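Metallocarboxypeptidase (Trypanosoma cruzi, PDB 3DWC) probably releases single amino acids from the C-terminus of peptides, with broad specificity except for proline, as a metal-dependent carboxypeptidase of the M32 family. Local coordinates at residues L25-W28 with D29-M33; H52-D55 with T56-P60; M315-L318 with A319-V323; G442-V445 with V446-I450. All coordinates share one frame; numbering follows the deposited sequence.

Contact 1. Residues L25-W28 with D29-M33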
loop_
_atom_site.group_PDB
_atom_site.type_symbol
_atom_site.label_atom_id
_atom_site.label_comp_id
_atom_site.label_asym_id
_atom_site.label_seq_id
_atom_site.Cartn_x
_atom_site.Cartn_y
_atom_site.Cartn_z
ATOM N N LEU B 25 0.845 -2.890 5.763
ATOM C CA LEU B 25 0.592 -2.057 4.563
ATOM C C LEU B 25 -0.185 -2.852 3.590
ATOM O O LEU B 25 -1.209 -2.389 3.079
ATOM C CB LEU B 25 1.889 -1.629 3.895
ATOM C CG LEU B 25 1.718 -0.645 2.709
ATOM C CD1 LEU B 25 1.094 0.700 3.236
ATOM C CD2 LEU B 25 3.085 -0.385 2.008
ATOM N N ALA B 26 0.300 -4.060 3.323
ATOM C CA ALA B 26 -0.360 -4.983 2.373
ATOM C C ALA B 26 -1.803 -5.259 2.784
ATOM O O ALA B 26 -2.683 -5.345 1.942
ATOM C CB ALA B 26 0.430 -6.305 2.270
ATOM N N ASP B 27 -2.049 -5.358 4.085
ATOM C CA ASP B 27 -3.406 -5.647 4.579
ATOM C C ASP B 27 -4.263 -4.400 4.432
ATOM O O ASP B 27 -5.348 -4.467 3.920
ATOM C CB ASP B 27 -3.381 -6.160 6.010
ATOM C CG ASP B 27 -4.751 -6.620 6.479
ATOM O OD1 ASP B 27 -5.321 -7.549 5.852
ATOM O OD2 ASP B 27 -5.282 -6.008 7.392
ATOM N N TRP B 28 -3.746 -3.246 4.845
ATOM C CA TRP B 28 -4.462 -1.993 4.661
ATOM C C TRP B 28 -4.884 -1.778 3.204
ATOM O O TRP B 28 -6.065 -1.488 2.907
ATOM C CB TRP B 28 -3.633 -0.789 5.227
ATOM C CG TRP B 28 -4.251 0.528 4.893
ATOM C CD1 TRP B 28 -5.193 1.185 5.605
ATOM C CD2 TRP B 28 -4.003 1.321 3.713
ATOM N NE1 TRP B 28 -5.578 2.340 4.939
ATOM C CE2 TRP B 28 -4.870 2.430 3.762
ATOM C CE3 TRP B 28 -3.210 1.141 2.576
ATOM C CZ2 TRP B 28 -4.893 3.417 2.762
ATOM C CZ3 TRP B 28 -3.257 2.117 1.553
ATOM C CH2 TRP B 28 -4.100 3.238 1.658
ATOM N N ASP B 29 -3.947 -2.004 2.276
ATOM C CA ASP B 29 -4.160 -1.735 0.877
ATOM C C ASP B 29 -5.158 -2.697 0.284
ATOM O O ASP B 29 -5.945 -2.309 -0.617
ATOM C CB ASP B 29 -2.786 -1.797 0.170
ATOM C CG ASP B 29 -2.861 -1.529 -1.283
ATOM O OD1 ASP B 29 -2.604 -0.391 -1.692
ATOM O OD2 ASP B 29 -3.222 -2.437 -2.047
ATOM N N SER B 30 -5.134 -3.959 0.729
ATOM C CA SER B 30 -6.061 -4.956 0.180
ATOM C C SER B 30 -7.519 -4.539 0.435
ATOM O O SER B 30 -8.391 -4.906 -0.311
ATOM C CB SER B 30 -5.813 -6.370 0.746
ATOM O OG SER B 30 -6.075 -6.334 2.136
ATOM N N HIS B 31 -7.746 -3.747 1.472
ATOM C CA HIS B 31 -9.096 -3.304 1.862
ATOM C C HIS B 31 -9.501 -1.939 1.341
ATOM O O HIS B 31 -10.682 -1.602 1.449
ATOM C CB HIS B 31 -9.226 -3.270 3.397
ATOM C CG HIS B 31 -9.158 -4.618 4.011
ATOM N ND1 HIS B 31 -8.072 -5.048 4.736
ATOM C CD2 HIS B 31 -10.009 -5.676 3.941
ATOM C CE1 HIS B 31 -8.264 -6.303 5.110
ATOM N NE2 HIS B 31 -9.419 -6.716 4.616
ATOM N N THR B 32 -8.549 -1.179 0.797
ATOM C CA THR B 32 -8.772 0.227 0.472
ATOM C C THR B 32 -8.510 0.467 -0.995
ATOM O O THR B 32 -9.400 0.898 -1.695
ATOM C CB THR B 32 -7.904 1.167 1.309
ATOM O OG1 THR B 32 -6.528 0.790 1.212
ATOM C CG2 THR B 32 -8.316 1.108 2.728
ATOM N N MET B 33 -7.315 0.118 -1.478
ATOM C CA MET B 33 -6.871 0.540 -2.804
ATOM C C MET B 33 -6.868 -0.586 -3.814
ATOM O O MET B 33 -6.943 -0.333 -5.019
ATOM C CB MET B 33 -5.445 1.113 -2.731
ATOM C CG MET B 33 -5.245 2.280 -1.769
ATOM S SD MET B 33 -6.382 3.602 -2.264
ATOM C CE MET B 33 -6.603 4.475 -0.764
#

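Contact 2. Residues H52-D55 with T56-P60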
loop_
_atom_site.group_PDB
_atom_site.type_symbol
_atom_site.label_atom_id
_atom_site.label_comp_id
_atom_site.label_asym_id
_atom_site.label_seq_id
_atom_site.Cartn_x
_atom_site.Cartn_y
_atom_site.Cartn_z
ATOM N N HIS B 52 8.066 -16.283 6.578
ATOM C CA HIS B 52 9.414 -15.873 6.951
ATOM C C HIS B 52 9.405 -15.367 8.394
ATOM O O HIS B 52 10.232 -15.760 9.210
ATOM C CB HIS B 52 9.951 -14.824 5.974
ATOM C CG HIS B 52 11.367 -14.411 6.244
ATOM N ND1 HIS B 52 12.407 -15.305 6.280
ATOM C CD2 HIS B 52 11.900 -13.199 6.537
ATOM C CE1 HIS B 52 13.524 -14.664 6.576
ATOM N NE2 HIS B 52 13.243 -13.383 6.735
ATOM N N MET B 53 8.429 -14.533 8.730
ATOM C CA MET B 53 8.305 -14.058 10.107
ATOM C C MET B 53 8.171 -15.238 11.055
ATOM O O MET B 53 8.814 -15.271 12.096
ATOM C CB MET B 53 7.125 -13.133 10.250
ATOM C CG MET B 53 7.259 -11.909 9.407
ATOM S SD MET B 53 5.884 -10.795 9.589
ATOM C CE MET B 53 6.062 -10.281 11.300
ATOM N N HIS B 54 7.379 -16.234 10.675
ATOM C CA HIS B 54 7.230 -17.433 11.489
ATOM C C HIS B 54 8.529 -18.233 11.697
ATOM O O HIS B 54 8.809 -18.667 12.827
ATOM C CB HIS B 54 6.189 -18.353 10.879
ATOM C CG HIS B 54 6.026 -19.640 11.623
ATOM N ND1 HIS B 54 5.355 -19.722 12.823
ATOM C CD2 HIS B 54 6.442 -20.895 11.335
ATOM C CE1 HIS B 54 5.345 -20.980 13.230
ATOM N NE2 HIS B 54 6.006 -21.708 12.348
ATOM N N ASP B 55 9.288 -18.454 10.619
ATOM C CA ASP B 55 10.574 -19.139 10.681
ATOM C C ASP B 55 11.603 -18.358 11.496
ATOM O O ASP B 55 12.409 -18.947 12.205
ATOM C CB ASP B 55 11.144 -19.351 9.278
ATOM C CG ASP B 55 10.351 -20.336 8.461
ATOM O OD1 ASP B 55 9.485 -21.040 9.014
ATOM O OD2 ASP B 55 10.577 -20.398 7.247
ATOM N N THR B 56 11.562 -17.034 11.392
ATOM C CA THR B 56 12.456 -16.166 12.135
ATOM C C THR B 56 12.234 -16.271 13.646
ATOM O O THR B 56 13.193 -16.507 14.384
ATOM C CB THR B 56 12.296 -14.708 11.666
ATOM O OG1 THR B 56 12.574 -14.656 10.267
ATOM C CG2 THR B 56 13.265 -13.775 12.389
ATOM N N ILE B 57 10.984 -16.137 14.100
ATOM C CA ILE B 57 10.682 -16.185 15.552
ATOM C C ILE B 57 10.740 -17.596 16.135
ATOM O O ILE B 57 10.943 -17.746 17.339
ATOM C CB ILE B 57 9.308 -15.517 15.919
ATOM C CG1 ILE B 57 9.319 -15.014 17.401
ATOM C CG2 ILE B 57 8.161 -16.456 15.641
ATOM C CD1 ILE B 57 8.041 -14.277 17.875
ATOM N N THR B 58 10.580 -18.624 15.292
ATOM C CA THR B 58 10.573 -20.008 15.749
ATOM C C THR B 58 11.892 -20.740 15.538
ATOM O O THR B 58 11.972 -21.924 15.813
ATOM C CB THR B 58 9.459 -20.859 15.100
ATOM O OG1 THR B 58 9.684 -20.957 13.690
ATOM C CG2 THR B 58 8.076 -20.290 15.408
ATOM N N ALA B 59 12.938 -20.063 15.084
ATOM C CA ALA B 59 14.223 -20.745 14.952
ATOM C C ALA B 59 14.707 -21.184 16.344
ATOM O O ALA B 59 14.425 -20.522 17.351
ATOM C CB ALA B 59 15.251 -19.848 14.256
ATOM N N PRO B 60 15.385 -22.343 16.420
ATOM C CA PRO B 60 15.943 -22.777 17.693
ATOM C C PRO B 60 16.682 -21.689 18.472
ATOM O O PRO B 60 16.479 -21.581 19.680
ATOM C CB PRO B 60 16.873 -23.909 17.282
ATOM C CG PRO B 60 16.156 -24.519 16.104
ATOM C CD PRO B 60 15.629 -23.339 15.359
#

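Contact 3. Residues M315-L318 with A319-V323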
loop_
_atom_site.group_PDB
_atom_site.type_symbol
_atom_site.label_atom_id
_atom_site.label_comp_id
_atom_site.label_asym_id
_atom_site.label_seq_id
_atom_site.Cartn_x
_atom_site.Cartn_y
_atom_site.Cartn_z
ATOM N N MET B 315 -23.021 16.828 22.413
ATOM C CA MET B 315 -24.126 17.235 21.542
ATOM C C MET B 315 -24.176 18.744 21.357
ATOM O O MET B 315 -24.621 19.249 20.322
ATOM C CB MET B 315 -25.469 16.700 22.084
ATOM C CG MET B 315 -25.576 15.162 22.094
ATOM S SD MET B 315 -25.158 14.336 20.526
ATOM C CE MET B 315 -23.483 13.819 20.802
ATOM N N GLU B 316 -23.773 19.462 22.405
ATOM C CA GLU B 316 -23.738 20.903 22.388
ATOM C C GLU B 316 -22.717 21.443 21.416
ATOM O O GLU B 316 -22.967 22.424 20.714
ATOM C CB GLU B 316 -23.424 21.429 23.771
ATOM C CG GLU B 316 -24.448 21.049 24.782
ATOM C CD GLU B 316 -24.234 21.765 26.117
ATOM O OE1 GLU B 316 -23.771 22.941 26.097
ATOM O OE2 GLU B 316 -24.496 21.114 27.157
ATOM N N PHE B 317 -21.548 20.797 21.397
ATOM C CA PHE B 317 -20.583 21.026 20.351
ATOM C C PHE B 317 -21.007 20.519 18.936
ATOM O O PHE B 317 -20.795 21.187 17.924
ATOM C CB PHE B 317 -19.261 20.387 20.740
ATOM C CG PHE B 317 -18.129 20.796 19.843
ATOM C CD1 PHE B 317 -17.514 22.038 19.988
ATOM C CD2 PHE B 317 -17.658 19.926 18.867
ATOM C CE1 PHE B 317 -16.454 22.423 19.150
ATOM C CE2 PHE B 317 -16.593 20.298 18.036
ATOM C CZ PHE B 317 -15.997 21.555 18.187
ATOM N N LEU B 318 -21.570 19.320 18.869
ATOM C CA LEU B 318 -21.900 18.701 17.592
ATOM C C LEU B 318 -22.993 19.405 16.789
ATOM O O LEU B 318 -22.857 19.622 15.562
ATOM C CB LEU B 318 -22.322 17.241 17.819
ATOM C CG LEU B 318 -22.768 16.458 16.572
ATOM C CD1 LEU B 318 -21.650 16.413 15.530
ATOM C CD2 LEU B 318 -23.268 15.069 16.961
ATOM N N ALA B 319 -24.091 19.727 17.457
ATOM C CA ALA B 319 -25.275 20.254 16.768
ATOM C C ALA B 319 -25.010 21.396 15.788
ATOM O O ALA B 319 -25.446 21.322 14.600
ATOM C CB ALA B 319 -26.358 20.616 17.776
ATOM N N PRO B 320 -24.334 22.460 16.239
ATOM C CA PRO B 320 -23.997 23.537 15.299
ATOM C C PRO B 320 -23.006 23.193 14.184
ATOM O O PRO B 320 -22.990 23.878 13.155
ATOM C CB PRO B 320 -23.360 24.622 16.205
ATOM C CG PRO B 320 -23.601 24.202 17.595
ATOM C CD PRO B 320 -23.825 22.741 17.599
ATOM N N ARG B 321 -22.140 22.204 14.387
ATOM C CA ARG B 321 -21.365 21.677 13.271
ATOM C C ARG B 321 -22.240 20.964 12.274
ATOM O O ARG B 321 -21.954 20.982 11.067
ATOM C CB ARG B 321 -20.295 20.706 13.715
ATOM C CG ARG B 321 -19.388 21.249 14.798
ATOM C CD ARG B 321 -18.495 22.350 14.329
ATOM N NE ARG B 321 -18.112 23.112 15.499
ATOM C CZ ARG B 321 -18.795 24.133 16.002
ATOM N NH1 ARG B 321 -19.870 24.638 15.373
ATOM N NH2 ARG B 321 -18.352 24.710 17.117
ATOM N N LEU B 322 -23.318 20.344 12.731
ATOM C CA LEU B 322 -24.211 19.681 11.779
ATOM C C LEU B 322 -24.922 20.745 10.967
ATOM O O LEU B 322 -25.152 20.550 9.785
ATOM C CB LEU B 322 -25.218 18.748 12.449
ATOM C CG LEU B 322 -24.654 17.548 13.220
ATOM C CD1 LEU B 322 -25.782 16.843 14.016
ATOM C CD2 LEU B 322 -23.936 16.600 12.311
ATOM N N VAL B 323 -25.267 21.869 11.574
ATOM C CA VAL B 323 -25.891 22.982 10.811
ATOM C C VAL B 323 -24.902 23.555 9.761
ATOM O O VAL B 323 -25.215 23.704 8.589
ATOM C CB VAL B 323 -26.409 24.085 11.759
ATOM C CG1 VAL B 323 -26.870 25.350 10.952
ATOM C CG2 VAL B 323 -27.514 23.527 12.611
#

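Contact 4. Residues G442-V445 with V446-I450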
loop_
_atom_site.group_PDB
_atom_site.type_symbol
_atom_site.label_atom_id
_atom_site.label_comp_id
_atom_site.label_asym_id
_atom_site.label_seq_id
_atom_site.Cartn_x
_atom_site.Cartn_y
_atom_site.Cartn_z
ATOM N N GLY B 442 -12.004 17.482 37.376
ATOM C CA GLY B 442 -13.231 18.109 37.837
ATOM C C GLY B 442 -14.343 17.902 36.816
ATOM O O GLY B 442 -14.137 17.962 35.631
ATOM N N GLU B 443 -15.545 17.710 37.300
ATOM C CA GLU B 443 -16.687 17.407 36.459
ATOM C C GLU B 443 -17.016 18.531 35.479
ATOM O O GLU B 443 -17.204 18.287 34.284
ATOM C CB GLU B 443 -17.891 17.104 37.351
ATOM C CG GLU B 443 -17.706 15.740 38.092
ATOM C CD GLU B 443 -18.036 14.583 37.206
ATOM O OE1 GLU B 443 -18.701 14.834 36.182
ATOM O OE2 GLU B 443 -17.653 13.438 37.534
ATOM N N GLU B 444 -17.043 19.750 35.978
ATOM C CA GLU B 444 -17.371 20.921 35.159
ATOM C C GLU B 444 -16.247 21.225 34.135
ATOM O O GLU B 444 -16.511 21.609 32.977
ATOM C CB GLU B 444 -17.683 22.111 36.107
ATOM C CG GLU B 444 -17.540 23.543 35.546
ATOM C CD GLU B 444 -17.597 24.611 36.646
ATOM O OE1 GLU B 444 -16.541 25.272 36.885
ATOM O OE2 GLU B 444 -18.687 24.748 37.291
ATOM N N VAL B 445 -14.996 20.986 34.517
ATOM C CA VAL B 445 -13.870 21.141 33.589
ATOM C C VAL B 445 -13.971 20.147 32.399
ATOM O O VAL B 445 -13.861 20.535 31.247
ATOM C CB VAL B 445 -12.526 20.927 34.298
ATOM C CG1 VAL B 445 -11.354 20.859 33.284
ATOM C CG2 VAL B 445 -12.330 22.013 35.408
ATOM N N VAL B 446 -14.174 18.870 32.686
ATOM C CA VAL B 446 -14.330 17.882 31.623
ATOM C C VAL B 446 -15.506 18.281 30.749
ATOM O O VAL B 446 -15.364 18.302 29.551
ATOM C CB VAL B 446 -14.480 16.449 32.156
ATOM C CG1 VAL B 446 -14.706 15.445 31.011
ATOM C CG2 VAL B 446 -13.254 16.064 32.993
ATOM N N ASP B 447 -16.670 18.578 31.331
ATOM C CA ASP B 447 -17.827 18.998 30.524
ATOM C C ASP B 447 -17.533 20.211 29.632
ATOM O O ASP B 447 -17.941 20.239 28.459
ATOM C CB ASP B 447 -19.040 19.269 31.388
ATOM C CG ASP B 447 -19.654 18.003 31.961
ATOM O OD1 ASP B 447 -19.346 16.895 31.456
ATOM O OD2 ASP B 447 -20.444 18.135 32.925
ATOM N N ASP B 448 -16.783 21.173 30.153
ATOM C CA ASP B 448 -16.411 22.341 29.362
ATOM C C ASP B 448 -15.509 21.975 28.200
ATOM O O ASP B 448 -15.713 22.490 27.107
ATOM C CB ASP B 448 -15.722 23.424 30.204
ATOM C CG ASP B 448 -16.665 24.156 31.073
ATOM O OD1 ASP B 448 -17.872 23.898 30.931
ATOM O OD2 ASP B 448 -16.201 24.979 31.912
ATOM N N CYS B 449 -14.509 21.110 28.432
ATOM C CA CYS B 449 -13.662 20.590 27.361
ATOM C C CYS B 449 -14.466 19.918 26.257
ATOM O O CYS B 449 -14.247 20.169 25.078
ATOM C CB CYS B 449 -12.643 19.579 27.903
ATOM S SG CYS B 449 -11.410 20.279 29.071
ATOM N N ILE B 450 -15.381 19.038 26.643
ATOM C CA ILE B 450 -16.199 18.332 25.683
ATOM C C ILE B 450 -17.119 19.289 24.920
ATOM O O ILE B 450 -17.091 19.313 23.700
ATOM C CB ILE B 450 -17.021 17.182 26.355
ATOM C CG1 ILE B 450 -16.085 16.079 26.921
ATOM C CG2 ILE B 450 -17.992 16.557 25.339
ATOM C CD1 ILE B 450 -16.764 14.986 27.841
#

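Contact 1. Residues L25-W28 with D29-M33
Thr-32 reaches back over the indole of Trp-28 in the last turns of helix 3-32. Two contacts are made with the aromatic system. Thr-32 OG1 stands 3.2 Å above the Trp-28 ring plane, displaced toward the rim. Thr-32 CG2 forms a CH-pi contact, 4.0 Å from the centroid of the five-membered ring of Trp-28. Met-33 adds an apolar touch further along the indole, with its CE 3.7 Å from Trp-28 CH2. A second ring also has a neighbour. The Asp-27 carboxylate stands at the edge of the His-31 imidazole, its plane 81° from the ring, with Asp-27 OD1 3.3 Å from His-31 CE1.

Polar bonds to backbone carbonyls come next. Thr-32 OG1 donates to Trp-28 O at 2.9 Å. The backbone N of His-31 bonds to the same oxygen from the other face of the carbonyl plane, so two donors grip it. Ser-30 OG donates to Asp-27 O at 2.7 Å. With chi1 at 64°, OG sits between the backbone N and the carbonyl carbon of Ser-30, which turns it back along the helix. His-31 ND1 adds a weak bond to Asp-27 O. Regular backbone bonds join Asp-29 N to Leu-25 O and Ser-30 N to Ala-26 O.

Ala-26 and Ser-30 pack on helix 39-57, where Arg-42 pairs with Asp-29 OD2. Asp-29 OD1 pairs with Arg-248 of the second subunit. Strand 246-251 of the same chain brings its own Arg-248 into a cation-pi contact with Trp-28, and strand 230-234 supplies Asp-233 beside Trp-28 and Met-33.

Contact 2. Residues H52-D55 with T56-P60
Thr-58 folds back on His-54 where helix 39-57 ends. Its CB lies 3.2 Å from His-54 O. From there the side chain splits. A chi1 of 64° tucks Thr-58 OG1 in over the backbone, where it donates a hydrogen bond of 2.6 Å to His-54 O. Thr-58 N bonds to His-54 O from the opposite face of the carbonyl plane, at 3.0 Å. The other branch, CG2, ends over one face of the His-54 imidazole. Thr-58 CG2 makes a CH-pi contact 3.9 Å from the centroid of the His-54 ring, and CE1 is the ring atom it comes nearest.

A similar pairing occurs two residues earlier. Thr-56 OG1 and Thr-56 N both donate to His-52 O, the hydroxyl from above the carbonyl plane at 2.8 Å. Here Thr-56 OG1 itself lies over the centre of the His-52 ring, 3.7 Å above its plane.

The imidazole of His-54 has polar partners elsewhere: ND1 bonds to Glu-94 and NE2 to Glu-99. The His-52 ring stacks on His-52 of the second subunit.

Each threonine thus satisfies a carbonyl twice, by N-H and by hydroxyl. At Thr-58 this occurs as the chain leaves helical geometry. The two glutamates probably fix the rotation of the His-54 ring under the threonine methyl, and may favour a positively charged imidazole.

Contact 3. Residues M315-L318 with A319-V323
The Phe-317 ring carries the guanidinium of Arg-321 over one face. Arg-321 CZ lies 4.6 Å from the ring centroid and is offset toward the rim, a cation-pi contact. The two planes are 78° apart, so the guanidinium stands steeply on the ring instead of stacking flat. Arg-321 NH2 comes to 3.6 Å from Phe-317 CE1, and Arg-321 NE to 3.8 Å from Phe-317 CZ. One face of the guanidinium in turn looks at Phe-317 O, 4.0 Å from its plane. The arginine reaches this place by bending at chi2, -69°, which folds the chain back along the helix.

On another side of helix 312-326, Leu-318 CD1 meets Leu-322 CD2 at 4.0 Å. Pro-320 has no N-H to give, and the helix kinks there. Its CD lies 3.2 Å from Glu-316 O, where a backbone donor would otherwise come.

Phe-218 of helix 209-222 touches both Phe-317 and Arg-321, while Phe-219 meets Leu-318.

The chemistry is mixed along one helix. Leucines give plain apolar contacts. The arginine charge rests on aromatic carbon, with a long, weak ion pair to Glu-324 as a second partner, and probably gains stabilisation from the ring's pi electrons.

Contact 4. Residues G442-V445 with V446-I450
Val-446 N bonds to Gly-442 O at 3.1 Å, opening a run of regular i to i+4 bonds. This is the N-terminal turn of helix 443-451, with Gly-442 as the N-cap. Gly-442 also directly follows helix 421-441. Its phi is positive, 105°, a conformation that glycine adopts readily.

Val-446 CG2 packs 3.4 Å from Gly-442 O. Glu-444 and Asp-448 run side by side and point the same way, with their carboxylate planes only 13° apart. Their nearest side-chain atoms are Glu-444 CG and Asp-448 OD2, at 4.1 Å. The charges themselves do not touch, and Asp-448 OD1 pairs with Arg-451. Glu-443 and Asp-447 are also one turn apart. Arg-438 of helix 421-441 bridges them with one nitrogen to each, which probably offsets their like charges and ties the two helices together across the glycine.

Val-446 and Cys-449 face Ile-458 of helix 456-467. Cys-449 has SG anti to its carbonyl carbon, chi1 -65°, which directs it back toward the previous turn. There, Cys-449 SG lies 4.3 Å from Val-445 CG1.

In the fold
The four contacts are local turns of separate helices in a mainly helical chain. Contacts 3 and 4 are neighbours, with centres about 17 Å apart, and Phe-317 CB packs on Ile-450 O at 3.8 Å. Contact 4 is nearer the bound amino acids: the Cys-449 side chain is about 7 Å from both glycine and alanine. Contacts 1 and 2 lie on successive helices, centres about 25 Å apart, and both reach the second subunit. Contact 1 is in the wider surroundings of the probable catalytic Glu-268, about 10 Å between its side chain and that of Trp-28. Glu-268 belongs to the HExxH motif whose histidines bind cobalt. Contacts 2 and 3 flank the chain's centre, about 52 Å apart.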